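Local coordinates for probable aminotransferase (Pseudomonas aeruginosa, PDB 5YKR), which probably works as a pyridoxal-phosphate-dependent enzyme of the class-III aminotransferase family, assembled from two copies of the same chain, at residues D209-A214 with A243-L248; C57-K62 with V69-G74; W377-T380 with R385-Y388; Q134-A139 with N143-R148. All blocks are in the same frame, centred on the assembly; numbering follows the deposited sequence.

Read from the N terminus, the four contacts follow one another in series, and none nests in or crosses another. Contact 2 comes first and closes the short hairpin of strands 61-65 and 68-71, at the edge of a small sheet and against the second subunit. Contact 4 joins strand 132-136, an outer strand of the seven-stranded sheet, to the helix that follows it. Contact 1 closes a longer loop in the same domain, pairing two helices that connect strands of that sheet; its nearest atoms lie about 12 Å from contact 4. Contact 3 then forms the hairpin 378-382/385-389 in the C-terminal part, on the opposite side of the chain's centre from contact 4.

Contact 1 of 4, residues D209-A214 with A243-L248; sequences DALEAA and AGLREL
L211 meets both L245 and L248 through its CD2 methyl, and this apolar cluster carries the contact. CD2 of L211 approaches CD1 of L245 at 3.6 Å and CD1 of L248 at 3.9 Å, the side chains of L211 and L248 passing each other head to tail. L248 has its CG anti to its own carbonyl carbon (chi1 -76°), and CD1 lies against L211. Leucine suits these buried places because it fills them with apolar branches and brings no polar group needing a partner.

The polar part sits beside this cluster. The carboxylate of E212 forms a salt bridge through OE1 with R251, and E247 does the same through OE2, so that one arginine lies between two acids and probably offsets the repulsion of their like charges.

The helical segments run nearly parallel, their axes 10.5 Å apart and inclined by 13°. L245 also packs on L256 of strand 255-259. Two neighbouring, parallel helices linking parallel strands successive in the chain, 200-203 to 220-225 (stepping over strand 158-162) and on to 255-259, are characteristic of consecutive beta-alpha-beta crossovers in the large domain of fold-type-I pyridoxal-phosphate enzymes.

Contact 2 of 4, residues C57-K62 with V69-G74; sequences CPLLVK and VTDIDG
K62 and T70, and L60 and I72, are joined by two backbone hydrogen bonds of this antiparallel beta hairpin: K62 N donates to T70 O at 2.9 Å, and I72 N donates to L60 O at 3.0 Å. They flank V61 and D71, a non-hydrogen-bonded pair whose side chains part from each other. A water adds a further link, accepting from K62 NZ at 2.6 Å and donating to D71 O. The lysine chain bends at its third torsion (79°), which carries NZ round to this water.

D71 opens a type I turn that ends at G74, whose positive phi (80°) is readily adopted by glycine. The aspartate suits the turn: OD1 receives a weak bond from D73 N and also holds Q75 N, while OD2 is bonded to the hydroxyl of Y77.

Packing lies outside this polar frame. CD1 of I72 touches CB of L60 at 3.7 Å, and V61 and V69 meet at about a right angle, CG2 to CG1. P113 and L112 of the second subunit pack on L60 and V61 respectively, which places the hairpin at the dimer interface. Where K62 passes T70, its CE lies 3.7 Å from the threonine methyl CG2.

Contact 3 of 4, residues W377-T380 with R385-Y388; sequences WHVT and RVEY
W377 and Y388 meet obliquely, their side chains lying alongside each other and pointing the same way, with CE3 of the indole 4.1 Å from CD1 of the phenol. A chi1 of 49° at Y388, with CG between the backbone N and the carbonyl carbon, sets CD1 and CE1 beside the indole. L413 of helix 407-418 touches both side chains, and F390 meets the indole with its plane turned by about 40°. NE1 of W377 is bonded to the carbonyl of F5, which helps hold the ring's orientation and satisfies the buried N-H. On the next residue the H378 imidazole has T380 OG1 at its edge, in plane, and its ND1 is bonded to the carbonyl of M391.

Across the strands, V379 CG2 touches V386 CG1 at 3.6 Å. Helix 349-372 covers these valines, whose beta-branched side chains favour extended backbone. The close pairing of V379 with Y388 brings Y388 CB to 3.2 Å from H378 O.

T380 and E387 are the hydrogen-bonded pair, each N donating to the other's O at 2.9 Å. E387 OE2 takes a bond from N429 N. Together the strands form a tight antiparallel beta hairpin, part of the three-stranded sheet 378-382/385-389/430-432 in the C-terminal region of this class-III aminotransferase fold.

Contact 4 of 4, residues Q134-A139 with N143-R148; sequences QVTTSA and NRFVLR
T136 reaches F145 through its methyl group. From CB the side chain forks: CG2 comes obliquely to the phenyl ring, 3.7 Å from CD2 and 4.0 Å from CE2 of F145, while OG1 turns forward along the chain and donates to S138 O at 2.8 Å. Chi1 of 67° sends OG1 toward S138 and leaves CG2, anti to the carbonyl carbon, for F145. The hydroxyl stands well above the plane of the S138 carbonyl, 47° out of it. Threonine suits the place by offering a methyl to an aromatic neighbour and a hydroxyl to the chain just beyond.

The segment leads from strand 132-136 into helix 139-154, a strand-to-helix connection of the large domain; in related fold-type-I enzymes the start of this helix lies by the cofactor phosphate. S138 is the N-cap, its OG accepting from D141 N. In the first turn N143 N is bonded to A139 O at 3.0 Å. The N143 side chain passes close to the A139 carbonyl, and its ND2 gives bonds to H167 O and D259 OD2. CE1 of F145 lies 3.7 Å above one face of the R144 guanidinium, displaced toward its rim. Farther along, R148 forms a salt bridge with D171 of the second subunit.

Contact 1 of 4, residues D209-A214 with A243-L248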
loop_
_atom_site.group_PDB
_atom_site.type_symbol
_atom_site.label_atom_id
_atom_site.label_comp_id
_atom_site.label_asym_id
_atom_site.label_seq_id
_atom_site.Cartn_x
_atom_site.Cartn_y
_atom_site.Cartn_z
ATOM N N ASP A 209 -11.356 -22.334 24.694
ATOM C CA ASP A 209 -11.891 -21.811 25.930
ATOM C C ASP A 209 -11.522 -20.314 26.078
ATOM O O ASP A 209 -12.345 -19.491 26.468
ATOM C CB ASP A 209 -11.361 -22.604 27.132
ATOM C CG ASP A 209 -11.943 -24.035 27.216
ATOM O OD1 ASP A 209 -12.945 -24.375 26.523
ATOM O OD2 ASP A 209 -11.391 -24.855 28.000
ATOM N N ALA A 210 -10.277 -19.973 25.773
ATOM C CA ALA A 210 -9.833 -18.568 25.829
ATOM C C ALA A 210 -10.541 -17.729 24.780
ATOM O O ALA A 210 -10.891 -16.591 25.030
ATOM C CB ALA A 210 -8.339 -18.461 25.666
ATOM N N LEU A 211 -10.742 -18.307 23.577
ATOM C CA LEU A 211 -11.460 -17.569 22.545
ATOM C C LEU A 211 -12.906 -17.287 22.963
ATOM O O LEU A 211 -13.383 -16.166 22.807
ATOM C CB LEU A 211 -11.429 -18.335 21.224
ATOM C CG LEU A 211 -12.115 -17.612 20.086
ATOM C CD1 LEU A 211 -11.433 -16.295 19.750
ATOM C CD2 LEU A 211 -12.053 -18.551 18.883
ATOM N N GLU A 212 -13.565 -18.283 23.568
ATOM C CA GLU A 212 -14.926 -18.089 24.080
ATOM C C GLU A 212 -14.977 -16.950 25.106
ATOM O O GLU A 212 -15.843 -16.057 25.033
ATOM C CB GLU A 212 -15.445 -19.403 24.664
ATOM C CG GLU A 212 -16.734 -19.305 25.450
ATOM C CD GLU A 212 -17.936 -18.822 24.702
ATOM O OE1 GLU A 212 -18.147 -19.400 23.645
ATOM O OE2 GLU A 212 -18.701 -17.904 25.190
ATOM N N ALA A 213 -14.027 -16.987 26.043
ATOM C CA ALA A 213 -13.994 -15.947 27.075
ATOM C C ALA A 213 -13.810 -14.538 26.484
ATOM O O ALA A 213 -14.426 -13.554 26.919
ATOM C CB ALA A 213 -12.920 -16.220 28.113
ATOM N N ALA A 214 -12.973 -14.440 25.459
ATOM C CA ALA A 214 -12.777 -13.151 24.786
ATOM C C ALA A 214 -14.036 -12.648 24.067
ATOM O O ALA A 214 -14.423 -11.506 24.213
ATOM C CB ALA A 214 -11.623 -13.255 23.790
ATOM N N ALA A 243 -13.316 -25.962 13.350
ATOM C CA ALA A 243 -14.726 -26.149 13.582
ATOM C C ALA A 243 -15.187 -25.326 14.781
ATOM O O ALA A 243 -16.212 -24.673 14.719
ATOM C CB ALA A 243 -15.031 -27.617 13.788
ATOM N N GLY A 244 -14.382 -25.301 15.839
ATOM C CA GLY A 244 -14.699 -24.516 17.039
ATOM C C GLY A 244 -14.636 -23.026 16.808
ATOM O O GLY A 244 -15.465 -22.263 17.264
ATOM N N LEU A 245 -13.602 -22.604 16.077
ATOM C CA LEU A 245 -13.446 -21.215 15.702
ATOM C C LEU A 245 -14.657 -20.737 14.912
ATOM O O LEU A 245 -15.181 -19.641 15.138
ATOM C CB LEU A 245 -12.134 -21.045 14.922
ATOM C CG LEU A 245 -11.885 -19.665 14.260
ATOM C CD1 LEU A 245 -11.838 -18.560 15.306
ATOM C CD2 LEU A 245 -10.568 -19.745 13.502
ATOM N N ARG A 246 -15.074 -21.536 13.942
ATOM C CA ARG A 246 -16.214 -21.146 13.118
ATOM C C ARG A 246 -17.492 -21.102 13.949
ATOM O O ARG A 246 -18.295 -20.205 13.779
ATOM C CB ARG A 246 -16.343 -22.073 11.911
ATOM C CG ARG A 246 -17.541 -21.833 11.038
ATOM C CD ARG A 246 -17.462 -20.537 10.234
ATOM N NE ARG A 246 -17.688 -19.338 11.055
ATOM C CZ ARG A 246 -17.900 -18.122 10.567
ATOM N NH1 ARG A 246 -17.844 -17.909 9.252
ATOM N NH2 ARG A 246 -18.162 -17.111 11.380
ATOM N N GLU A 247 -17.687 -22.114 14.806
ATOM C CA GLU A 247 -18.880 -22.167 15.628
ATOM C C GLU A 247 -18.969 -20.983 16.607
ATOM O O GLU A 247 -20.027 -20.355 16.730
ATOM C CB GLU A 247 -19.022 -23.537 16.301
ATOM C CG GLU A 247 -20.373 -23.754 17.014
ATOM C CD GLU A 247 -20.473 -23.116 18.408
ATOM O OE1 GLU A 247 -19.428 -22.973 19.112
ATOM O OE2 GLU A 247 -21.581 -22.736 18.824
ATOM N N LEU A 248 -17.866 -20.694 17.316
ATOM C CA LEU A 248 -17.861 -19.602 18.295
ATOM C C LEU A 248 -18.127 -18.244 17.647
ATOM O O LEU A 248 -18.858 -17.438 18.187
ATOM C CB LEU A 248 -16.510 -19.566 19.027
ATOM C CG LEU A 248 -16.277 -20.640 20.116
ATOM C CD1 LEU A 248 -14.873 -20.610 20.617
ATOM C CD2 LEU A 248 -17.193 -20.397 21.241
#

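Contact 2 of 4, residues C57-K62 with V69-G74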
loop_
_atom_site.group_PDB
_atom_site.type_symbol
_atom_site.label_atom_id
_atom_site.label_comp_id
_atom_site.label_asym_id
_atom_site.label_seq_id
_atom_site.Cartn_x
_atom_site.Cartn_y
_atom_site.Cartn_z
ATOM N N CYS A 57 25.930 -6.887 3.910
ATOM C CA CYS A 57 25.036 -6.013 3.135
ATOM C C CYS A 57 24.075 -6.864 2.331
ATOM O O CYS A 57 24.352 -8.042 2.078
ATOM C CB CYS A 57 25.845 -5.142 2.156
ATOM S SG CYS A 57 26.833 -6.089 0.954
ATOM N N PRO A 58 22.926 -6.277 1.895
ATOM C CA PRO A 58 22.085 -6.999 0.964
ATOM C C PRO A 58 22.774 -7.151 -0.397
ATOM O O PRO A 58 23.505 -6.257 -0.859
ATOM C CB PRO A 58 20.845 -6.113 0.810
ATOM C CG PRO A 58 21.275 -4.788 1.229
ATOM C CD PRO A 58 22.331 -4.971 2.263
ATOM N N LEU A 59 22.534 -8.296 -1.032
ATOM C CA LEU A 59 22.975 -8.460 -2.429
ATOM C C LEU A 59 22.221 -7.491 -3.352
ATOM O O LEU A 59 21.026 -7.322 -3.200
ATOM C CB LEU A 59 22.710 -9.880 -2.876
ATOM C CG LEU A 59 23.340 -11.046 -2.115
ATOM C CD1 LEU A 59 22.744 -12.341 -2.634
ATOM C CD2 LEU A 59 24.846 -10.988 -2.251
ATOM N N LEU A 60 22.940 -6.942 -4.343
ATOM C CA LEU A 60 22.277 -6.266 -5.469
ATOM C C LEU A 60 22.067 -7.293 -6.588
ATOM O O LEU A 60 22.990 -8.002 -7.004
ATOM C CB LEU A 60 23.007 -5.045 -6.012
ATOM C CG LEU A 60 22.610 -3.699 -5.384
ATOM C CD1 LEU A 60 23.158 -3.703 -3.952
ATOM C CD2 LEU A 60 23.135 -2.524 -6.163
ATOM N N VAL A 61 20.828 -7.389 -7.019
ATOM C CA VAL A 61 20.443 -8.292 -8.092
ATOM C C VAL A 61 20.663 -7.693 -9.440
ATOM O O VAL A 61 20.221 -6.558 -9.680
ATOM C CB VAL A 61 18.984 -8.762 -7.916
ATOM C CG1 VAL A 61 18.498 -9.611 -9.103
ATOM C CG2 VAL A 61 18.826 -9.489 -6.588
ATOM N N LYS A 62 21.265 -8.469 -10.338
ATOM C CA LYS A 62 21.363 -8.103 -11.774
ATOM C C LYS A 62 20.153 -8.556 -12.547
ATOM O O LYS A 62 19.514 -7.757 -13.252
ATOM C CB LYS A 62 22.618 -8.738 -12.379
ATOM C CG LYS A 62 22.881 -8.394 -13.844
ATOM C CD LYS A 62 24.213 -8.965 -14.301
ATOM C CE LYS A 62 24.138 -10.454 -14.618
ATOM N NZ LYS A 62 25.502 -11.019 -14.964
ATOM N N VAL A 69 18.586 -16.553 -9.661
ATOM C CA VAL A 69 18.977 -15.148 -9.447
ATOM C C VAL A 69 20.467 -15.007 -9.732
ATOM O O VAL A 69 21.223 -15.869 -9.293
ATOM C CB VAL A 69 18.670 -14.739 -8.006
ATOM C CG1 VAL A 69 19.201 -13.327 -7.666
ATOM C CG2 VAL A 69 17.187 -14.814 -7.776
ATOM N N THR A 70 20.867 -13.932 -10.390
ATOM C CA THR A 70 22.262 -13.586 -10.566
ATOM C C THR A 70 22.495 -12.216 -9.965
ATOM O O THR A 70 21.737 -11.287 -10.244
ATOM C CB THR A 70 22.660 -13.563 -12.057
ATOM O OG1 THR A 70 22.364 -14.819 -12.668
ATOM C CG2 THR A 70 24.113 -13.250 -12.230
ATOM N N ASP A 71 23.498 -12.094 -9.111
ATOM C CA ASP A 71 23.832 -10.812 -8.487
ATOM C C ASP A 71 24.837 -9.997 -9.330
ATOM O O ASP A 71 25.316 -10.448 -10.361
ATOM C CB ASP A 71 24.242 -11.003 -7.022
ATOM C CG ASP A 71 25.621 -11.610 -6.823
ATOM O OD1 ASP A 71 26.414 -11.623 -7.784
ATOM O OD2 ASP A 71 25.909 -12.010 -5.661
ATOM N N ILE A 72 25.165 -8.803 -8.873
ATOM C CA ILE A 72 26.046 -7.941 -9.633
ATOM C C ILE A 72 27.504 -8.342 -9.581
ATOM O O ILE A 72 28.296 -7.811 -10.348
ATOM C CB ILE A 72 25.867 -6.452 -9.261
ATOM C CG1 ILE A 72 26.229 -6.162 -7.804
ATOM C CG2 ILE A 72 24.433 -5.963 -9.610
ATOM C CD1 ILE A 72 26.340 -4.664 -7.530
ATOM N N ASP A 73 27.852 -9.282 -8.683
ATOM C CA ASP A 73 29.165 -9.922 -8.669
ATOM C C ASP A 73 29.227 -11.158 -9.585
ATOM O O ASP A 73 30.254 -11.835 -9.628
ATOM C CB ASP A 73 29.582 -10.265 -7.243
ATOM C CG ASP A 73 29.971 -9.029 -6.450
ATOM O OD1 ASP A 73 31.099 -8.489 -6.683
ATOM O OD2 ASP A 73 29.164 -8.610 -5.584
ATOM N N GLY A 74 28.133 -11.477 -10.290
ATOM C CA GLY A 74 28.098 -12.658 -11.126
ATOM C C GLY A 74 27.843 -13.965 -10.434
ATOM O O GLY A 74 27.856 -15.012 -11.078
HETATM O O HOH W 1 26.639 -10.074 -12.780
#

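Contact 3 of 4, residues W377-T380 with R385-Y388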
loop_
_atom_site.group_PDB
_atom_site.type_symbol
_atom_site.label_atom_id
_atom_site.label_comp_id
_atom_site.label_asym_id
_atom_site.label_seq_id
_atom_site.Cartn_x
_atom_site.Cartn_y
_atom_site.Cartn_z
ATOM N N TRP A 377 14.789 -30.626 16.867
ATOM C CA TRP A 377 14.128 -29.708 15.940
ATOM C C TRP A 377 13.073 -30.516 15.164
ATOM O O TRP A 377 13.077 -31.753 15.174
ATOM C CB TRP A 377 15.116 -29.174 14.903
ATOM C CG TRP A 377 16.308 -28.366 15.371
ATOM C CD1 TRP A 377 16.739 -28.173 16.651
ATOM C CD2 TRP A 377 17.239 -27.677 14.542
ATOM N NE1 TRP A 377 17.850 -27.385 16.661
ATOM C CE2 TRP A 377 18.186 -27.074 15.373
ATOM C CE3 TRP A 377 17.335 -27.465 13.158
ATOM C CZ2 TRP A 377 19.215 -26.290 14.878
ATOM C CZ3 TRP A 377 18.347 -26.692 12.680
ATOM C CH2 TRP A 377 19.290 -26.121 13.538
ATOM N N HIS A 378 12.176 -29.804 14.462
ATOM C CA HIS A 378 11.222 -30.507 13.588
ATOM C C HIS A 378 10.963 -29.648 12.366
ATOM O O HIS A 378 11.251 -28.449 12.378
ATOM C CB HIS A 378 9.892 -30.859 14.280
ATOM C CG HIS A 378 9.045 -29.674 14.584
ATOM N ND1 HIS A 378 9.284 -28.840 15.651
ATOM C CD2 HIS A 378 8.022 -29.137 13.888
ATOM C CE1 HIS A 378 8.425 -27.827 15.593
ATOM N NE2 HIS A 378 7.633 -27.999 14.543
ATOM N N VAL A 379 10.401 -30.284 11.357
ATOM C CA VAL A 379 10.028 -29.622 10.125
ATOM C C VAL A 379 8.580 -29.884 9.789
ATOM O O VAL A 379 8.058 -30.977 10.011
ATOM C CB VAL A 379 10.992 -30.012 8.957
ATOM C CG1 VAL A 379 10.905 -31.501 8.536
ATOM C CG2 VAL A 379 10.774 -29.153 7.726
ATOM N N THR A 380 7.951 -28.837 9.209
ATOM C CA THR A 380 6.541 -28.838 8.817
ATOM C C THR A 380 6.384 -28.348 7.378
ATOM O O THR A 380 7.140 -27.508 6.939
ATOM C CB THR A 380 5.735 -27.930 9.765
ATOM O OG1 THR A 380 5.887 -28.431 11.105
ATOM C CG2 THR A 380 4.263 -27.888 9.432
ATOM N N ARG A 385 5.248 -24.788 0.880
ATOM C CA ARG A 385 6.041 -24.026 1.831
ATOM C C ARG A 385 6.495 -24.944 2.973
ATOM O O ARG A 385 5.664 -25.644 3.546
ATOM C CB ARG A 385 5.161 -22.866 2.371
ATOM C CG ARG A 385 5.852 -21.834 3.221
ATOM C CD ARG A 385 4.838 -20.847 3.773
ATOM N NE ARG A 385 5.560 -19.764 4.432
ATOM C CZ ARG A 385 6.008 -18.642 3.809
ATOM N NH1 ARG A 385 5.757 -18.415 2.527
ATOM N NH2 ARG A 385 6.775 -17.810 4.469
ATOM N N VAL A 386 7.811 -24.950 3.259
ATOM C CA VAL A 386 8.405 -25.879 4.239
ATOM C C VAL A 386 9.211 -25.072 5.269
ATOM O O VAL A 386 10.019 -24.220 4.879
ATOM C CB VAL A 386 9.385 -26.843 3.516
ATOM C CG1 VAL A 386 10.084 -27.806 4.475
ATOM C CG2 VAL A 386 8.627 -27.634 2.436
ATOM N N GLU A 387 9.005 -25.348 6.569
ATOM C CA GLU A 387 9.769 -24.601 7.589
ATOM C C GLU A 387 10.089 -25.495 8.764
ATOM O O GLU A 387 9.228 -26.234 9.230
ATOM C CB GLU A 387 8.956 -23.378 8.042
ATOM C CG GLU A 387 9.642 -22.496 9.079
ATOM C CD GLU A 387 9.193 -21.040 9.052
ATOM O OE1 GLU A 387 8.149 -20.752 8.397
ATOM O OE2 GLU A 387 9.856 -20.196 9.737
ATOM N N TYR A 388 11.302 -25.313 9.284
ATOM C CA TYR A 388 11.700 -25.986 10.506
ATOM C C TYR A 388 11.768 -24.995 11.709
ATOM O O TYR A 388 11.793 -23.751 11.541
ATOM C CB TYR A 388 12.985 -26.769 10.341
ATOM C CG TYR A 388 14.117 -26.027 9.700
ATOM C CD1 TYR A 388 15.057 -25.309 10.480
ATOM C CD2 TYR A 388 14.298 -26.049 8.323
ATOM C CE1 TYR A 388 16.083 -24.613 9.880
ATOM C CE2 TYR A 388 15.360 -25.379 7.729
ATOM C CZ TYR A 388 16.261 -24.704 8.519
ATOM O OH TYR A 388 17.304 -24.008 7.999
#

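Contact 4 of 4, residues Q134-A139 with N143-R148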
loop_
_atom_site.group_PDB
_atom_site.type_symbol
_atom_site.label_atom_id
_atom_site.label_comp_id
_atom_site.label_asym_id
_atom_site.label_seq_id
_atom_site.Cartn_x
_atom_site.Cartn_y
_atom_site.Cartn_z
ATOM N N GLN A 134 -12.846 -6.720 -3.366
ATOM C CA GLN A 134 -12.223 -5.415 -3.565
ATOM C C GLN A 134 -10.718 -5.638 -3.680
ATOM O O GLN A 134 -10.194 -6.685 -3.287
ATOM C CB GLN A 134 -12.516 -4.468 -2.386
ATOM C CG GLN A 134 -13.944 -3.991 -2.261
ATOM C CD GLN A 134 -14.370 -2.981 -3.310
ATOM O OE1 GLN A 134 -14.245 -1.772 -3.074
ATOM N NE2 GLN A 134 -14.946 -3.466 -4.479
ATOM N N VAL A 135 -10.011 -4.664 -4.227
ATOM C CA VAL A 135 -8.542 -4.690 -4.379
ATOM C C VAL A 135 -7.908 -3.575 -3.606
ATOM O O VAL A 135 -8.443 -2.451 -3.563
ATOM C CB VAL A 135 -8.155 -4.551 -5.866
ATOM C CG1 VAL A 135 -6.657 -4.553 -6.103
ATOM C CG2 VAL A 135 -8.817 -5.620 -6.687
ATOM N N THR A 136 -6.787 -3.866 -2.993
ATOM C CA THR A 136 -5.946 -2.888 -2.290
ATOM C C THR A 136 -4.518 -2.889 -2.879
ATOM O O THR A 136 -4.205 -3.710 -3.758
ATOM C CB THR A 136 -5.891 -3.161 -0.800
ATOM O OG1 THR A 136 -5.196 -4.396 -0.622
ATOM C CG2 THR A 136 -7.263 -3.170 -0.147
ATOM N N THR A 137 -3.635 -2.065 -2.321
ATOM C CA THR A 137 -2.201 -2.101 -2.723
ATOM C C THR A 137 -1.337 -2.963 -1.830
ATOM O O THR A 137 -0.133 -3.033 -2.071
ATOM C CB THR A 137 -1.650 -0.669 -2.875
ATOM O OG1 THR A 137 -1.800 0.043 -1.667
ATOM C CG2 THR A 137 -2.357 0.078 -3.971
ATOM N N SER A 138 -1.918 -3.603 -0.825
ATOM C CA SER A 138 -1.143 -4.550 0.044
ATOM C C SER A 138 -2.079 -5.378 0.914
ATOM O O SER A 138 -3.184 -4.974 1.218
ATOM C CB SER A 138 -0.229 -3.773 0.975
ATOM O OG SER A 138 -0.958 -3.024 1.952
ATOM N N ALA A 139 -1.582 -6.523 1.359
ATOM C CA ALA A 139 -2.301 -7.332 2.323
ATOM C C ALA A 139 -2.573 -6.549 3.607
ATOM O O ALA A 139 -3.630 -6.669 4.193
ATOM C CB ALA A 139 -1.576 -8.626 2.621
ATOM N N ASN A 143 -6.310 -6.032 5.287
ATOM C CA ASN A 143 -6.645 -6.284 6.711
ATOM C C ASN A 143 -7.153 -5.023 7.409
ATOM O O ASN A 143 -8.174 -5.087 8.103
ATOM C CB ASN A 143 -5.444 -6.908 7.420
ATOM C CG ASN A 143 -5.215 -8.355 7.046
ATOM O OD1 ASN A 143 -6.157 -9.097 6.783
ATOM N ND2 ASN A 143 -3.954 -8.773 7.044
ATOM N N ARG A 144 -6.469 -3.876 7.240
ATOM C CA ARG A 144 -6.912 -2.649 7.903
ATOM C C ARG A 144 -8.325 -2.292 7.516
ATOM O O ARG A 144 -9.153 -1.861 8.349
ATOM C CB ARG A 144 -5.989 -1.429 7.474
ATOM C CG ARG A 144 -4.577 -1.543 7.954
ATOM C CD ARG A 144 -3.855 -0.242 7.844
ATOM N NE ARG A 144 -3.732 0.387 6.529
ATOM C CZ ARG A 144 -4.091 1.621 6.237
ATOM N NH1 ARG A 144 -4.823 2.349 7.020
ATOM N NH2 ARG A 144 -3.709 2.096 5.089
ATOM N N PHE A 145 -8.598 -2.397 6.214
ATOM C CA PHE A 145 -9.875 -1.914 5.679
ATOM C C PHE A 145 -11.022 -2.846 6.059
ATOM O O PHE A 145 -12.084 -2.392 6.418
ATOM C CB PHE A 145 -9.795 -1.740 4.164
ATOM C CG PHE A 145 -8.755 -0.738 3.691
ATOM C CD1 PHE A 145 -8.187 0.184 4.541
ATOM C CD2 PHE A 145 -8.394 -0.699 2.357
ATOM C CE1 PHE A 145 -7.235 1.076 4.090
ATOM C CE2 PHE A 145 -7.467 0.212 1.902
ATOM C CZ PHE A 145 -6.886 1.116 2.758
ATOM N N VAL A 146 -10.761 -4.157 6.023
ATOM C CA VAL A 146 -11.756 -5.122 6.506
ATOM C C VAL A 146 -12.070 -4.854 7.975
ATOM O O VAL A 146 -13.245 -4.893 8.387
ATOM C CB VAL A 146 -11.329 -6.559 6.251
ATOM C CG1 VAL A 146 -12.178 -7.536 7.028
ATOM C CG2 VAL A 146 -11.358 -6.847 4.749
ATOM N N LEU A 147 -11.022 -4.592 8.789
ATOM C CA LEU A 147 -11.313 -4.361 10.218
ATOM C C LEU A 147 -12.182 -3.105 10.394
ATOM O O LEU A 147 -13.122 -3.106 11.224
ATOM C CB LEU A 147 -10.032 -4.263 11.008
ATOM C CG LEU A 147 -9.212 -5.548 11.148
ATOM C CD1 LEU A 147 -7.895 -5.247 11.902
ATOM C CD2 LEU A 147 -10.033 -6.636 11.841
ATOM N N ARG A 148 -11.900 -2.037 9.641
ATOM C CA ARG A 148 -12.732 -0.836 9.684
ATOM C C ARG A 148 -14.186 -1.153 9.346
ATOM O O ARG A 148 -15.096 -0.716 10.054
ATOM C CB ARG A 148 -12.161 0.213 8.702
ATOM C CG ARG A 148 -13.087 1.397 8.451
ATOM C CD ARG A 148 -12.493 2.425 7.498
ATOM N NE ARG A 148 -11.430 3.188 8.132
ATOM C CZ ARG A 148 -11.592 4.176 9.001
ATOM N NH1 ARG A 148 -12.763 4.644 9.239
ATOM N NH2 ARG A 148 -10.519 4.708 9.636
#